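Local structure of sugar ABC transporter substrate-binding protein, BlMnBP1 (Bifidobacterium animalis subsp. lactis ATCC 27673, 6I5R) at residues 225-230 with 431-436. The protein binds manno-oligosaccharides such as mannobiose as the solute-binding protein of an ABC transporter, probably delivering them to the membrane permease for uptake. Numbering follows the deposited sequence.
Sequences TKEPFK and EWNQKW. With ZN (zinc ion), chain E.
Thr-225 opens the contact by presenting its carbonyl O to the indole edge of Trp-436, 3.2 Å from CD1; the NE1 of that indole is hydrogen-bonded to the carbonyl of Leu-222. Glu-227 begins a type I beta turn ending at Lys-230, and its side chain crosses that of Asn-433 at about a right angle, OE2 lying 3.5 Å from the CB of Asn-433. A water accepts from Asn-433 ND2 and donates to Glu-227 OE2, joining the two side chains a second time. Pro-228 lays CG over the five-membered ring of Trp-436 in a CH-pi contact, 3.8 Å from the centroid. The turn illustrates how one side-chain amide can fix a loop against a helix: Phe-229 N donates to Asn-433 OD1 at 2.9 Å, in the carbonyl plane and on a lone pair. With an alanine in place of this asparagine, the backbone N-H of Phe-229 would probably lose its acceptor and the turn would be held less firmly to the helix. The Phe-229 ring, its CG anti to the carbonyl carbon (chi1 -52°), reaches between two indoles, receiving the edge of Trp-432 on one face and turning its own edge to the face of Trp-436, with planes 86° and 76° apart respectively. This aromatic cluster ties the loop between helices 217-224 and 239-252 to helix 425-443, while Trp-436 also packs on helix 391-399 and Trp-432 on helix 409-420.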
ATOM      1  N   THR A 225      -0.417   2.236 -22.830  1.00 16.39           N
ATOM      2  CA  THR A 225      -0.480   0.915 -23.461  1.00 18.35           C
ATOM      3  C   THR A 225      -1.927   0.445 -23.515  1.00 18.92           C
ATOM      4  O   THR A 225      -2.588   0.361 -22.483  1.00 16.39           O
ATOM      5  CB  THR A 225       0.352  -0.096 -22.669  1.00 19.65           C
ATOM      6  OG1 THR A 225       1.708   0.363 -22.621  1.00 16.39           O
ATOM      7  CG2 THR A 225       0.255  -1.505 -23.273  1.00 16.74           C
ATOM      8  N   LYS A 226      -2.416   0.104 -24.708  1.00 20.00           N
ATOM      9  CA  LYS A 226      -3.844  -0.174 -24.827  1.00 19.00           C
ATOM     10  C   LYS A 226      -4.268  -1.478 -24.155  1.00 18.03           C
ATOM     11  O   LYS A 226      -5.377  -1.559 -23.612  1.00 18.36           O
ATOM     12  CB  LYS A 226      -4.255  -0.209 -26.288  1.00 19.94           C
ATOM     13  CG  LYS A 226      -4.589   1.150 -26.806  1.00 23.15           C
ATOM     14  CD  LYS A 226      -4.675   1.119 -28.305  1.00 22.14           C
ATOM     15  CE  LYS A 226      -5.161   2.476 -28.854  1.00 25.31           C
ATOM     16  NZ  LYS A 226      -5.253   2.504 -30.340  1.00 31.95           N
ATOM     17  N   GLU A 227      -3.440  -2.519 -24.201  1.00 16.39           N
ATOM     18  CA  GLU A 227      -3.807  -3.817 -23.627  1.00 16.39           C
ATOM     19  C   GLU A 227      -2.703  -4.313 -22.697  1.00 21.15           C
ATOM     20  O   GLU A 227      -2.027  -5.326 -22.964  1.00 16.39           O
ATOM     21  CB  GLU A 227      -4.111  -4.834 -24.725  1.00 22.63           C
ATOM     22  CG  GLU A 227      -5.295  -4.498 -25.595  1.00 18.49           C
ATOM     23  CD  GLU A 227      -5.748  -5.701 -26.428  1.00 28.08           C
ATOM     24  OE1 GLU A 227      -5.066  -6.050 -27.435  1.00 33.76           O
ATOM     25  OE2 GLU A 227      -6.762  -6.326 -26.048  1.00 32.11           O
ATOM     26  N   PRO A 228      -2.546  -3.661 -21.539  1.00 16.39           N
ATOM     27  CA  PRO A 228      -1.444  -4.018 -20.629  1.00 18.96           C
ATOM     28  C   PRO A 228      -1.656  -5.302 -19.851  1.00 18.07           C
ATOM     29  O   PRO A 228      -0.708  -5.781 -19.221  1.00 16.39           O
ATOM     30  CB  PRO A 228      -1.370  -2.822 -19.676  1.00 16.39           C
ATOM     31  CG  PRO A 228      -2.808  -2.276 -19.651  1.00 19.28           C
ATOM     32  CD  PRO A 228      -3.346  -2.515 -21.054  1.00 16.39           C
ATOM     33  N   PHE A 229      -2.855  -5.860 -19.859  1.00 16.39           N
ATOM     34  CA  PHE A 229      -3.148  -7.053 -19.090  1.00 18.88           C
ATOM     35  C   PHE A 229      -3.000  -8.327 -19.903  1.00 19.99           C
ATOM     36  O   PHE A 229      -3.145  -9.413 -19.339  1.00 16.39           O
ATOM     37  CB  PHE A 229      -4.545  -6.916 -18.508  1.00 16.39           C
ATOM     38  CG  PHE A 229      -4.722  -5.629 -17.766  1.00 16.39           C
ATOM     39  CD1 PHE A 229      -3.975  -5.367 -16.621  1.00 17.81           C
ATOM     40  CD2 PHE A 229      -5.590  -4.660 -18.224  1.00 16.54           C
ATOM     41  CE1 PHE A 229      -4.140  -4.152 -15.924  1.00 20.43           C
ATOM     42  CE2 PHE A 229      -5.736  -3.468 -17.551  1.00 18.61           C
ATOM     43  CZ  PHE A 229      -5.021  -3.213 -16.402  1.00 19.38           C
ATOM     44  N   LYS A 230      -2.631  -8.200 -21.175  1.00 16.94           N
ATOM     45  CA  LYS A 230      -2.370  -9.355 -22.003  1.00 20.85           C
ATOM     46  C   LYS A 230      -1.112 -10.083 -21.544  1.00 21.54           C
ATOM     47  O   LYS A 230      -0.183  -9.494 -20.989  1.00 16.39           O
ATOM     48  CB  LYS A 230      -2.222  -8.945 -23.479  1.00 17.04           C
ATOM     49  CG  LYS A 230      -0.957  -8.195 -23.834  1.00 21.81           C
ATOM     50  CD  LYS A 230      -0.918  -7.854 -25.348  1.00 23.89           C
ATOM     51  CE  LYS A 230      -0.901  -9.136 -26.245  1.00 24.93           C
ATOM     52  NZ  LYS A 230       0.393  -9.857 -26.205  1.00 27.76           N
ATOM     53  N   GLU A 431     -11.414  -8.803 -20.958  1.00 16.39           N
ATOM     54  CA  GLU A 431     -12.425  -7.809 -20.576  1.00 16.39           C
ATOM     55  C   GLU A 431     -11.770  -6.523 -20.086  1.00 16.39           C
ATOM     56  O   GLU A 431     -12.135  -5.421 -20.513  1.00 16.39           O
ATOM     57  CB  GLU A 431     -13.368  -8.359 -19.502  1.00 17.21           C
ATOM     58  CG  GLU A 431     -14.593  -7.455 -19.272  1.00 23.41           C
ATOM     59  CD  GLU A 431     -15.323  -7.703 -17.955  1.00 19.27           C
ATOM     60  OE1 GLU A 431     -14.926  -8.543 -17.106  1.00 17.93           O
ATOM     61  OE2 GLU A 431     -16.350  -7.032 -17.747  1.00 16.39           O
ATOM     62  N   TRP A 432     -10.806  -6.637 -19.173  1.00 16.46           N
ATOM     63  CA  TRP A 432     -10.127  -5.437 -18.697  1.00 16.39           C
ATOM     64  C   TRP A 432      -9.415  -4.702 -19.833  1.00 16.39           C
ATOM     65  O   TRP A 432      -9.429  -3.474 -19.886  1.00 16.39           O
ATOM     66  CB  TRP A 432      -9.119  -5.782 -17.598  1.00 16.39           C
ATOM     67  CG  TRP A 432      -9.634  -6.435 -16.352  1.00 16.39           C
ATOM     68  CD1 TRP A 432     -10.868  -6.978 -16.131  1.00 16.39           C
ATOM     69  CD2 TRP A 432      -8.894  -6.619 -15.131  1.00 16.39           C
ATOM     70  NE1 TRP A 432     -10.930  -7.484 -14.856  1.00 16.39           N
ATOM     71  CE2 TRP A 432      -9.734  -7.288 -14.226  1.00 16.71           C
ATOM     72  CE3 TRP A 432      -7.590  -6.294 -14.731  1.00 20.08           C
ATOM     73  CZ2 TRP A 432      -9.320  -7.634 -12.947  1.00 16.39           C
ATOM     74  CZ3 TRP A 432      -7.180  -6.632 -13.468  1.00 17.88           C
ATOM     75  CH2 TRP A 432      -8.037  -7.294 -12.586  1.00 16.39           C
ATOM     76  N   ASN A 433      -8.728  -5.431 -20.716  1.00 16.95           N
ATOM     77  CA  ASN A 433      -7.983  -4.771 -21.782  1.00 16.39           C
ATOM     78  C   ASN A 433      -8.890  -3.907 -22.650  1.00 16.39           C
ATOM     79  O   ASN A 433      -8.486  -2.833 -23.100  1.00 16.39           O
ATOM     80  CB  ASN A 433      -7.262  -5.809 -22.649  1.00 20.96           C
ATOM     81  CG  ASN A 433      -5.963  -6.261 -22.035  1.00 19.33           C
ATOM     82  OD1 ASN A 433      -5.299  -5.492 -21.343  1.00 16.39           O
ATOM     83  ND2 ASN A 433      -5.580  -7.507 -22.293  1.00 17.44           N
ATOM     84  N   GLN A 434     -10.105  -4.382 -22.947  1.00 16.45           N
ATOM     85  CA  GLN A 434     -10.981  -3.634 -23.848  1.00 18.77           C
ATOM     86  C   GLN A 434     -11.452  -2.331 -23.197  1.00 18.59           C
ATOM     87  O   GLN A 434     -11.501  -1.273 -23.851  1.00 16.39           O
ATOM     88  CB  GLN A 434     -12.143  -4.549 -24.281  1.00 20.66           C
ATOM     89  CG  GLN A 434     -11.664  -5.633 -25.248  1.00 24.08           C
ATOM     90  CD  GLN A 434     -12.492  -6.918 -25.296  1.00 29.53           C
ATOM     91  OE1 GLN A 434     -13.472  -7.091 -24.560  1.00 34.96           O
ATOM     92  NE2 GLN A 434     -12.078  -7.832 -26.169  1.00 31.74           N
ATOM     93  N   LYS A 435     -11.727  -2.368 -21.893  1.00 16.39           N
ATOM     94  CA  LYS A 435     -12.095  -1.155 -21.174  1.00 16.39           C
ATOM     95  C   LYS A 435     -10.906  -0.220 -21.047  1.00 20.36           C
ATOM     96  O   LYS A 435     -11.047   0.999 -21.206  1.00 16.39           O
ATOM     97  CB  LYS A 435     -12.650  -1.494 -19.790  1.00 21.93           C
ATOM     98  CG  LYS A 435     -14.017  -2.199 -19.862  1.00 21.34           C
ATOM     99  CD  LYS A 435     -14.624  -2.546 -18.516  1.00 17.43           C
ATOM    100  CE  LYS A 435     -15.954  -3.290 -18.710  1.00 20.96           C
ATOM    101  NZ  LYS A 435     -16.498  -3.823 -17.419  1.00 21.96           N
ATOM    102  N   TRP A 436      -9.723  -0.767 -20.746  1.00 16.39           N
ATOM    103  CA  TRP A 436      -8.528   0.064 -20.653  1.00 16.39           C
ATOM    104  C   TRP A 436      -8.170   0.648 -22.003  1.00 17.78           C
ATOM    105  O   TRP A 436      -7.838   1.832 -22.106  1.00 16.39           O
ATOM    106  CB  TRP A 436      -7.362  -0.766 -20.138  1.00 16.39           C
ATOM    107  CG  TRP A 436      -6.189   0.002 -19.741  1.00 20.25           C
ATOM    108  CD1 TRP A 436      -5.071   0.225 -20.485  1.00 16.99           C
ATOM    109  CD2 TRP A 436      -5.957   0.605 -18.474  1.00 16.39           C
ATOM    110  NE1 TRP A 436      -4.160   0.948 -19.764  1.00 16.39           N
ATOM    111  CE2 TRP A 436      -4.685   1.195 -18.524  1.00 16.39           C
ATOM    112  CE3 TRP A 436      -6.717   0.729 -17.312  1.00 16.39           C
ATOM    113  CZ2 TRP A 436      -4.156   1.894 -17.463  1.00 16.39           C
ATOM    114  CZ3 TRP A 436      -6.188   1.410 -16.270  1.00 16.94           C
ATOM    115  CH2 TRP A 436      -4.923   2.000 -16.348  1.00 16.39           C
TER
HETATM  116 ZN    ZN E 505     -16.638  -7.013 -15.789  1.00 20.09          ZN
HETATM  117  O   HOH W   1      -6.870  -9.092 -24.399  1.00 26.47           O
HETATM  118  O   HOH W   2     -18.085  -5.518 -15.574  1.00 20.06           O